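Local coordinates for putative lipoprotein (Parabacteroides distasonis, PDB 4FVS) that is of unknown function but, as a putative exported lipoprotein with a YmcC-like fold related to the LolA/LolB clan, may bind lipid, at residues W16-Y21 with T209-L214; Q28-Y33 with V52-S57; D138-D143 with N167-S172. All blocks are in the same frame, centred on the assembly; numbering follows the deposited sequence.

Contact 1: W16-Y21 with T209-L214; sequences WVRKGY and TVLEEL
Y21 and E212 meet from opposite directions, and the Y21 hydroxyl donates a hydrogen bond to the carboxylate, OH to E212 OE2 2.7 Å. The acceptor lies at the edge of the phenol ring, in its plane, whereas the hydroxyl arrives from above the carboxylate plane. A bend at chi2 (-110°) brings the E212 carboxylate to this tyrosine. Nearer the backbone, E212 CG lies across the K19 chain, 4.0 Å from K19 CG. With an alanine here, the Y21 hydroxyl would probably lose its acceptor and the K19 methylenes the cover of the glutamate chain. V210 CG2 meets the same ring edge, 3.6 Å from Y21 CE2. The backbone explains where E212 sits: in this antiparallel pairing of the first and last strands of the DUF3108-like fold, E212 and E213 both face V17, a classic beta bulge. V17 O takes E212 N at 2.8 Å and E213 N more weakly. On the face of W16, R18, T209 and L211, R18 NH2 gives a hydrogen bond to T209 OG1 (3.0 Å), which lies tilted from the guanidinium plane and also bonds T196. L211 CD1 meets W16 CD1 at 3.8 Å, and the indole continues into a stack with Y33.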
loop_
_atom_site.group_PDB
_atom_site.type_symbol
_atom_site.label_atom_id
_atom_site.label_comp_id
_atom_site.label_asym_id
_atom_site.label_seq_id
_atom_site.Cartn_x
_atom_site.Cartn_y
_atom_site.Cartn_z
ATOM N N TRP A 16 3.152 12.149 6.877
ATOM C CA TRP A 16 2.618 11.044 7.652
ATOM C C TRP A 16 3.679 9.967 7.822
ATOM O O TRP A 16 4.688 9.945 7.112
ATOM C CB TRP A 16 1.304 10.462 7.084
ATOM C CG TRP A 16 1.312 9.790 5.746
ATOM C CD1 TRP A 16 1.120 8.461 5.511
ATOM C CD2 TRP A 16 1.296 10.431 4.463
ATOM N NE1 TRP A 16 1.065 8.221 4.159
ATOM C CE2 TRP A 16 1.148 9.416 3.490
ATOM C CE3 TRP A 16 1.472 11.753 4.034
ATOM C CZ2 TRP A 16 1.158 9.684 2.119
ATOM C CZ3 TRP A 16 1.493 12.014 2.671
ATOM C CH2 TRP A 16 1.336 10.989 1.730
ATOM N N VAL A 17 3.494 9.145 8.862
ATOM C CA VAL A 17 4.395 8.071 9.237
ATOM C C VAL A 17 3.593 6.833 9.484
ATOM O O VAL A 17 2.650 6.853 10.283
ATOM C CB VAL A 17 5.275 8.404 10.478
ATOM C CG1 VAL A 17 6.265 7.264 10.774
ATOM C CG2 VAL A 17 6.025 9.713 10.302
ATOM N N ARG A 18 3.973 5.754 8.801
ATOM C CA ARG A 18 3.465 4.395 8.975
ATOM C C ARG A 18 4.623 3.573 9.483
ATOM O O ARG A 18 5.733 3.722 8.947
ATOM C CB ARG A 18 2.871 3.817 7.673
ATOM C CG ARG A 18 1.484 4.366 7.372
ATOM C CD ARG A 18 0.923 3.972 6.016
ATOM N NE ARG A 18 0.831 2.521 5.856
ATOM C CZ ARG A 18 1.475 1.849 4.910
ATOM N NH1 ARG A 18 2.218 2.491 4.022
ATOM N NH2 ARG A 18 1.349 0.536 4.822
ATOM N N LYS A 19 4.406 2.731 10.508
ATOM C CA LYS A 19 5.498 1.911 11.021
ATOM C C LYS A 19 5.174 0.433 10.801
ATOM O O LYS A 19 4.028 0.010 10.949
ATOM C CB LYS A 19 5.797 2.231 12.501
ATOM C CG LYS A 19 6.459 3.588 12.691
ATOM C CD LYS A 19 6.925 3.795 14.075
ATOM C CE LYS A 19 7.589 5.139 14.267
ATOM N NZ LYS A 19 7.918 5.393 15.707
ATOM N N GLY A 20 6.192 -0.319 10.400
ATOM C CA GLY A 20 6.088 -1.743 10.098
ATOM C C GLY A 20 6.630 -2.576 11.226
ATOM O O GLY A 20 7.756 -2.351 11.669
ATOM N N TYR A 21 5.816 -3.549 11.699
ATOM C CA TYR A 21 6.121 -4.433 12.824
ATOM C C TYR A 21 6.027 -5.892 12.446
ATOM O O TYR A 21 5.322 -6.227 11.503
ATOM C CB TYR A 21 5.119 -4.162 13.943
ATOM C CG TYR A 21 5.117 -2.741 14.457
ATOM C CD1 TYR A 21 5.984 -2.344 15.478
ATOM C CD2 TYR A 21 4.223 -1.798 13.955
ATOM C CE1 TYR A 21 5.990 -1.036 15.954
ATOM C CE2 TYR A 21 4.223 -0.484 14.426
ATOM C CZ TYR A 21 5.104 -0.112 15.433
ATOM O OH TYR A 21 5.108 1.168 15.918
ATOM N N THR A 209 1.253 -3.143 9.719
ATOM C CA THR A 209 1.685 -1.742 9.686
ATOM C C THR A 209 0.549 -0.885 10.258
ATOM O O THR A 209 -0.629 -1.253 10.151
ATOM C CB THR A 209 2.139 -1.254 8.287
ATOM O OG1 THR A 209 1.018 -0.847 7.517
ATOM C CG2 THR A 209 3.020 -2.248 7.540
ATOM N N VAL A 210 0.912 0.234 10.896
ATOM C CA VAL A 210 -0.048 1.167 11.466
ATOM C C VAL A 210 0.382 2.576 11.145
ATOM O O VAL A 210 1.587 2.853 11.117
ATOM C CB VAL A 210 -0.303 1.020 13.003
ATOM C CG1 VAL A 210 -1.157 -0.179 13.329
ATOM C CG2 VAL A 210 0.983 0.952 13.784
ATOM N N LEU A 211 -0.624 3.465 10.910
ATOM C CA LEU A 211 -0.438 4.892 10.715
ATOM C C LEU A 211 -0.246 5.502 12.096
ATOM O O LEU A 211 -1.133 5.404 12.949
ATOM C CB LEU A 211 -1.631 5.480 9.971
ATOM C CG LEU A 211 -1.621 6.997 9.765
ATOM C CD1 LEU A 211 -0.585 7.433 8.726
ATOM C CD2 LEU A 211 -3.001 7.484 9.411
ATOM N N GLU A 212 0.933 6.064 12.349
ATOM C CA GLU A 212 1.260 6.594 13.680
ATOM C C GLU A 212 1.162 8.133 13.757
ATOM O O GLU A 212 0.851 8.662 14.815
ATOM C CB GLU A 212 2.670 6.154 14.077
ATOM C CG GLU A 212 2.892 4.650 14.017
ATOM C CD GLU A 212 3.053 3.922 15.334
ATOM O OE1 GLU A 212 3.334 4.578 16.365
ATOM O OE2 GLU A 212 2.962 2.675 15.318
ATOM N N GLU A 213 1.467 8.840 12.666
ATOM C CA GLU A 213 1.447 10.300 12.613
ATOM C C GLU A 213 0.839 10.783 11.324
ATOM O O GLU A 213 1.028 10.153 10.284
ATOM C CB GLU A 213 2.871 10.860 12.725
ATOM C CG GLU A 213 3.543 10.729 14.076
ATOM C CD GLU A 213 3.608 12.039 14.810
ATOM O OE1 GLU A 213 4.256 12.987 14.306
ATOM O OE2 GLU A 213 3.001 12.115 15.900
ATOM N N LEU A 214 0.137 11.927 11.382
ATOM C CA LEU A 214 -0.447 12.588 10.213
ATOM C C LEU A 214 -0.687 14.065 10.554
ATOM O O LEU A 214 -1.518 14.370 11.405
ATOM C CB LEU A 214 -1.729 11.881 9.733
ATOM C CG LEU A 214 -2.513 12.525 8.577
ATOM C CD1 LEU A 214 -1.756 12.464 7.266
ATOM C CD2 LEU A 214 -3.833 11.847 8.411
#

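Contact 2: Q28-Y33 with V52-S57; sequences QSVMSY and VYTNPS
M31, a selenomethionine in this crystal, lies over one face of the Y53 ring and forms the close-packed side of this antiparallel hairpin between strands 27-41 and 44-54. Its CG sits above the rim of the ring, 3.5 Å from Y53 CD1, in a CH-pi contact. Farther along, SE is 4.4 Å from the ring centroid and only 13° off the normal, a Met-aromatic contact. With CG anti to the carbonyl carbon, chi1 -61° brings the Y33 ring alongside Y53, whose edge meets its face in an offset edge-to-face pair with planes 65° apart. The two phenols also join by a hydrogen bond, Y33 OH to Y53 OH 2.7 Å; Y53 OH is bonded to S84 as well. The opposite face of the sheet is looser and more exposed. There V30 and T54 cross obliquely, T54 OG1 3.5 Å from V30 CB, and S32 pairs with V52 mainly through the backbone. Beyond T54 the strand gives way to a loop, where exposed P56 rests its CD 3.3 Å from Q28 O and N55 turns its amide oxygen to T59. Four backbone hydrogen bonds join the strands. Beyond these, the M31, Y33 and Y53 face combines aromatic packing with paired hydroxyls, while the V30, S32, V52 and T54 face depends more on the backbone.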
loop_
_atom_site.group_PDB
_atom_site.type_symbol
_atom_site.label_atom_id
_atom_site.label_comp_id
_atom_site.label_asym_id
_atom_site.label_seq_id
_atom_site.Cartn_x
_atom_site.Cartn_y
_atom_site.Cartn_z
ATOM N N GLN A 28 10.190 -2.980 12.653
ATOM C CA GLN A 28 10.980 -3.482 11.536
ATOM C C GLN A 28 11.376 -2.345 10.580
ATOM O O GLN A 28 12.509 -2.326 10.085
ATOM C CB GLN A 28 10.183 -4.569 10.762
ATOM C CG GLN A 28 9.866 -5.848 11.555
ATOM C CD GLN A 28 11.070 -6.737 11.722
ATOM O OE1 GLN A 28 11.644 -6.862 12.819
ATOM N NE2 GLN A 28 11.480 -7.361 10.625
ATOM N N SER A 29 10.425 -1.422 10.299
ATOM C CA SER A 29 10.619 -0.330 9.360
ATOM C C SER A 29 9.773 0.892 9.699
ATOM O O SER A 29 8.667 0.787 10.223
ATOM C CB SER A 29 10.284 -0.797 7.936
ATOM O OG SER A 29 8.952 -1.277 7.771
ATOM N N VAL A 30 10.308 2.058 9.358
ATOM C CA VAL A 30 9.645 3.360 9.481
ATOM C C VAL A 30 9.395 3.871 8.048
ATOM O O VAL A 30 10.320 3.892 7.228
ATOM C CB VAL A 30 10.442 4.356 10.346
ATOM C CG1 VAL A 30 9.696 5.679 10.489
ATOM C CG2 VAL A 30 10.749 3.752 11.716
HETATM N N MSE A 31 8.143 4.216 7.732
HETATM C CA MSE A 31 7.783 4.673 6.397
HETATM C C MSE A 31 7.260 6.093 6.475
HETATM O O MSE A 31 6.144 6.312 6.976
HETATM C CB MSE A 31 6.778 3.719 5.783
HETATM C CG MSE A 31 7.352 2.311 5.659
HETATM SE SE MSE A 31 6.113 0.914 5.261
HETATM C CE MSE A 31 5.146 0.894 7.024
ATOM N N SER A 32 8.105 7.064 6.030
ATOM C CA SER A 32 7.786 8.479 6.079
ATOM C C SER A 32 7.405 8.990 4.712
ATOM O O SER A 32 8.106 8.727 3.733
ATOM C CB SER A 32 8.956 9.267 6.631
ATOM O OG SER A 32 9.317 8.726 7.887
ATOM N N TYR A 33 6.287 9.715 4.643
ATOM C CA TYR A 33 5.756 10.243 3.394
ATOM C C TYR A 33 5.479 11.717 3.467
ATOM O O TYR A 33 5.340 12.273 4.559
ATOM C CB TYR A 33 4.436 9.549 3.028
ATOM C CG TYR A 33 4.467 8.058 2.805
ATOM C CD1 TYR A 33 4.471 7.172 3.880
ATOM C CD2 TYR A 33 4.316 7.526 1.529
ATOM C CE1 TYR A 33 4.443 5.787 3.679
ATOM C CE2 TYR A 33 4.281 6.145 1.316
ATOM C CZ TYR A 33 4.326 5.281 2.397
ATOM O OH TYR A 33 4.259 3.931 2.177
ATOM N N VAL A 52 10.260 7.790 2.156
ATOM C CA VAL A 52 11.563 7.371 2.668
ATOM C C VAL A 52 11.319 6.250 3.648
ATOM O O VAL A 52 10.651 6.451 4.659
ATOM C CB VAL A 52 12.435 8.492 3.298
ATOM C CG1 VAL A 52 13.861 7.992 3.553
ATOM C CG2 VAL A 52 12.473 9.738 2.413
ATOM N N TYR A 53 11.803 5.059 3.319
ATOM C CA TYR A 53 11.695 3.906 4.189
ATOM C C TYR A 53 13.042 3.767 4.884
ATOM O O TYR A 53 14.078 3.726 4.212
ATOM C CB TYR A 53 11.285 2.626 3.420
ATOM C CG TYR A 53 9.935 2.621 2.718
ATOM C CD1 TYR A 53 9.015 3.648 2.913
ATOM C CD2 TYR A 53 9.564 1.568 1.882
ATOM C CE1 TYR A 53 7.762 3.631 2.290
ATOM C CE2 TYR A 53 8.329 1.557 1.223
ATOM C CZ TYR A 53 7.420 2.583 1.443
ATOM O OH TYR A 53 6.187 2.550 0.805
ATOM N N THR A 54 13.034 3.832 6.227
ATOM C CA THR A 54 14.233 3.734 7.064
ATOM C C THR A 54 14.077 2.580 8.007
ATOM O O THR A 54 12.944 2.209 8.314
ATOM C CB THR A 54 14.496 5.034 7.843
ATOM O OG1 THR A 54 13.351 5.361 8.629
ATOM C CG2 THR A 54 14.894 6.203 6.946
ATOM N N ASN A 55 15.171 2.006 8.491
ATOM C CA ASN A 55 15.013 0.937 9.466
ATOM C C ASN A 55 15.019 1.597 10.877
ATOM O O ASN A 55 15.182 2.824 10.974
ATOM C CB ASN A 55 16.046 -0.201 9.283
ATOM C CG ASN A 55 17.450 0.253 9.131
ATOM O OD1 ASN A 55 17.994 0.980 9.976
ATOM N ND2 ASN A 55 18.063 -0.190 8.049
ATOM N N PRO A 56 14.742 0.847 11.962
ATOM C CA PRO A 56 14.616 1.479 13.285
ATOM C C PRO A 56 15.789 2.366 13.729
ATOM O O PRO A 56 15.538 3.320 14.478
ATOM C CB PRO A 56 14.502 0.276 14.210
ATOM C CG PRO A 56 13.800 -0.729 13.381
ATOM C CD PRO A 56 14.449 -0.599 12.054
ATOM N N SER A 57 17.041 2.075 13.284
ATOM C CA SER A 57 18.224 2.900 13.640
ATOM C C SER A 57 18.172 4.257 12.944
ATOM O O SER A 57 18.739 5.205 13.467
ATOM C CB SER A 57 19.533 2.193 13.283
ATOM O OG SER A 57 19.666 1.930 11.893
#

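Contact 3: D138-D143 with N167-S172; sequences DMAIKD and NIATRS
M139, a selenomethionine in this crystal, lies alongside T170 and points the same way from the sheet. Its CB leaves the backbone on the face shared with I141, I168 and T170. CG then runs beside the threonine methyl, 4.0 Å from T170 CG2. SE makes the bend of the chain: chi3 of 72° turns the terminal methyl to the side of T170 and I168. There M139 CE lies 3.6 Å from I168 CD1 and also beside T170 OG1. The isoleucine methyl in turn reaches the side chain of I141, which runs alongside I168, I141 CG1 to I168 CD1 4.1 Å. L83 and Y85 meet I168 from nearby loops, and I127 of the next strand packs on M139. The backbone beneath is a regular antiparallel hairpin pairing, strand 132-154 against 157-171, within the extended antiparallel sheet structure of the DUF3108-like fold. Six N-H to O=C bonds join D138 with R171, A140 with A169 and K142 with N167. The side chains of these pairs occupy the other, more polar face. K142 extends along it until NZ passes 3.7 Å from A169 CB. D138 and R171 run side by side, OD2 at the edge of the guanidinium, in its plane, in a rather long salt bridge to R171 NH1 (3.4 Å); the stronger partner of D138 is K126, which forms a salt bridge with OD1. At the far end N167 ND2 donates an almost straight hydrogen bond to D143 OD2 (3.0 Å, 164° at the hydrogen), the oxygen near the amide plane but the carboxylate turned 76° against it.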
loop_
_atom_site.group_PDB
_atom_site.type_symbol
_atom_site.label_atom_id
_atom_site.label_comp_id
_atom_site.label_asym_id
_atom_site.label_seq_id
_atom_site.Cartn_x
_atom_site.Cartn_y
_atom_site.Cartn_z
ATOM N N ASP A 138 9.027 -11.814 -8.936
ATOM C CA ASP A 138 7.656 -11.565 -9.364
ATOM C C ASP A 138 6.760 -11.556 -8.162
ATOM O O ASP A 138 6.907 -12.428 -7.305
ATOM C CB ASP A 138 7.171 -12.650 -10.339
ATOM C CG ASP A 138 7.577 -12.485 -11.767
ATOM O OD1 ASP A 138 7.267 -11.418 -12.351
ATOM O OD2 ASP A 138 8.077 -13.471 -12.347
HETATM N N MSE A 139 5.820 -10.615 -8.091
HETATM C CA MSE A 139 4.851 -10.613 -7.005
HETATM C C MSE A 139 3.494 -10.361 -7.580
HETATM O O MSE A 139 3.284 -9.330 -8.225
HETATM C CB MSE A 139 5.203 -9.600 -5.921
HETATM C CG MSE A 139 6.640 -9.747 -5.447
HETATM SE SE MSE A 139 7.008 -8.778 -3.882
HETATM C CE MSE A 139 6.038 -9.835 -2.639
ATOM N N ALA A 140 2.596 -11.343 -7.426
ATOM C CA ALA A 140 1.241 -11.269 -7.941
ATOM C C ALA A 140 0.241 -10.996 -6.821
ATOM O O ALA A 140 0.132 -11.777 -5.881
ATOM C CB ALA A 140 0.890 -12.553 -8.665
ATOM N N ILE A 141 -0.433 -9.846 -6.892
ATOM C CA ILE A 141 -1.485 -9.435 -5.962
ATOM C C ILE A 141 -2.791 -9.674 -6.710
ATOM O O ILE A 141 -3.084 -8.978 -7.679
ATOM C CB ILE A 141 -1.302 -7.974 -5.445
ATOM C CG1 ILE A 141 0.102 -7.764 -4.826
ATOM C CG2 ILE A 141 -2.408 -7.587 -4.444
ATOM C CD1 ILE A 141 0.674 -6.344 -5.130
ATOM N N LYS A 142 -3.541 -10.694 -6.295
ATOM C CA LYS A 142 -4.746 -11.115 -7.004
ATOM C C LYS A 142 -5.869 -11.466 -6.025
ATOM O O LYS A 142 -5.675 -11.397 -4.819
ATOM C CB LYS A 142 -4.399 -12.342 -7.903
ATOM C CG LYS A 142 -3.706 -13.483 -7.148
ATOM C CD LYS A 142 -3.006 -14.451 -8.061
ATOM C CE LYS A 142 -2.178 -15.427 -7.247
ATOM N NZ LYS A 142 -1.291 -16.259 -8.099
ATOM N N ASP A 143 -7.049 -11.846 -6.561
ATOM C CA ASP A 143 -8.242 -12.256 -5.816
ATOM C C ASP A 143 -8.580 -11.241 -4.720
ATOM O O ASP A 143 -8.876 -11.621 -3.585
ATOM C CB ASP A 143 -8.030 -13.659 -5.240
ATOM C CG ASP A 143 -7.536 -14.704 -6.233
ATOM O OD1 ASP A 143 -8.196 -14.887 -7.289
ATOM O OD2 ASP A 143 -6.533 -15.384 -5.928
ATOM N N ASN A 167 -4.759 -11.837 -2.202
ATOM C CA ASN A 167 -3.862 -12.992 -2.188
ATOM C C ASN A 167 -2.554 -12.568 -2.825
ATOM O O ASN A 167 -2.553 -11.724 -3.735
ATOM C CB ASN A 167 -4.449 -14.207 -2.898
ATOM C CG ASN A 167 -5.560 -14.921 -2.181
ATOM O OD1 ASN A 167 -5.682 -14.934 -0.968
ATOM N ND2 ASN A 167 -6.342 -15.624 -2.938
ATOM N N ILE A 168 -1.443 -13.107 -2.342
ATOM C CA ILE A 168 -0.120 -12.795 -2.894
ATOM C C ILE A 168 0.598 -14.111 -3.220
ATOM O O ILE A 168 0.373 -15.141 -2.580
ATOM C CB ILE A 168 0.741 -11.849 -1.975
ATOM C CG1 ILE A 168 2.054 -11.407 -2.663
ATOM C CG2 ILE A 168 1.005 -12.421 -0.578
ATOM C CD1 ILE A 168 2.449 -10.045 -2.356
ATOM N N ALA A 169 1.419 -14.061 -4.262
ATOM C CA ALA A 169 2.271 -15.149 -4.723
ATOM C C ALA A 169 3.580 -14.541 -5.164
ATOM O O ALA A 169 3.548 -13.586 -5.930
ATOM C CB ALA A 169 1.595 -15.927 -5.839
ATOM N N THR A 170 4.724 -15.014 -4.613
ATOM C CA THR A 170 6.064 -14.477 -4.876
ATOM C C THR A 170 6.967 -15.576 -5.478
ATOM O O THR A 170 7.252 -16.590 -4.826
ATOM C CB THR A 170 6.660 -13.877 -3.590
ATOM O OG1 THR A 170 5.703 -13.010 -2.980
ATOM C CG2 THR A 170 7.957 -13.122 -3.827
ATOM N N ARG A 171 7.402 -15.336 -6.741
ATOM C CA ARG A 171 8.284 -16.161 -7.573
ATOM C C ARG A 171 9.654 -15.531 -7.705
ATOM O O ARG A 171 9.762 -14.309 -7.754
ATOM C CB ARG A 171 7.701 -16.361 -8.969
ATOM C CG ARG A 171 6.420 -17.147 -8.979
ATOM C CD ARG A 171 5.815 -17.194 -10.353
ATOM N NE ARG A 171 6.414 -18.257 -11.148
ATOM C CZ ARG A 171 7.287 -18.059 -12.128
ATOM N NH1 ARG A 171 7.672 -16.823 -12.448
ATOM N NH2 ARG A 171 7.780 -19.089 -12.802
ATOM N N SER A 172 10.700 -16.364 -7.774
ATOM C CA SER A 172 12.079 -15.904 -7.870
ATOM C C SER A 172 12.931 -16.902 -8.647
ATOM O O SER A 172 12.746 -18.114 -8.462
ATOM C CB SER A 172 12.668 -15.686 -6.484
ATOM O OG SER A 172 13.998 -15.209 -6.583
#

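Overall arrangement
Contacts 1 and 2 are neighbours: strands 15-22 and 27-41 adjoin, G20 probably exchanges backbone hydrogen bonds with Q28 and S29, and R18 packs on Y33. Contact 1 joins the first and last strands and so encloses the others in sequence, whereas contacts 2 and 3 are hairpins of consecutive strands. Contact 3 stands apart, its centre about 24 Å from the centres of both, across the chain's centre from contact 1. All three are partly buried, mixing buried and exposed residues. Contact 1 combines an indole, leucines and an arginine-threonine bond with a tyrosine-glutamate hydrogen bond on its other side; contact 2 has the tyrosine pair; contact 3 sets mainly aliphatic packing against a salt bridge, D138-R171.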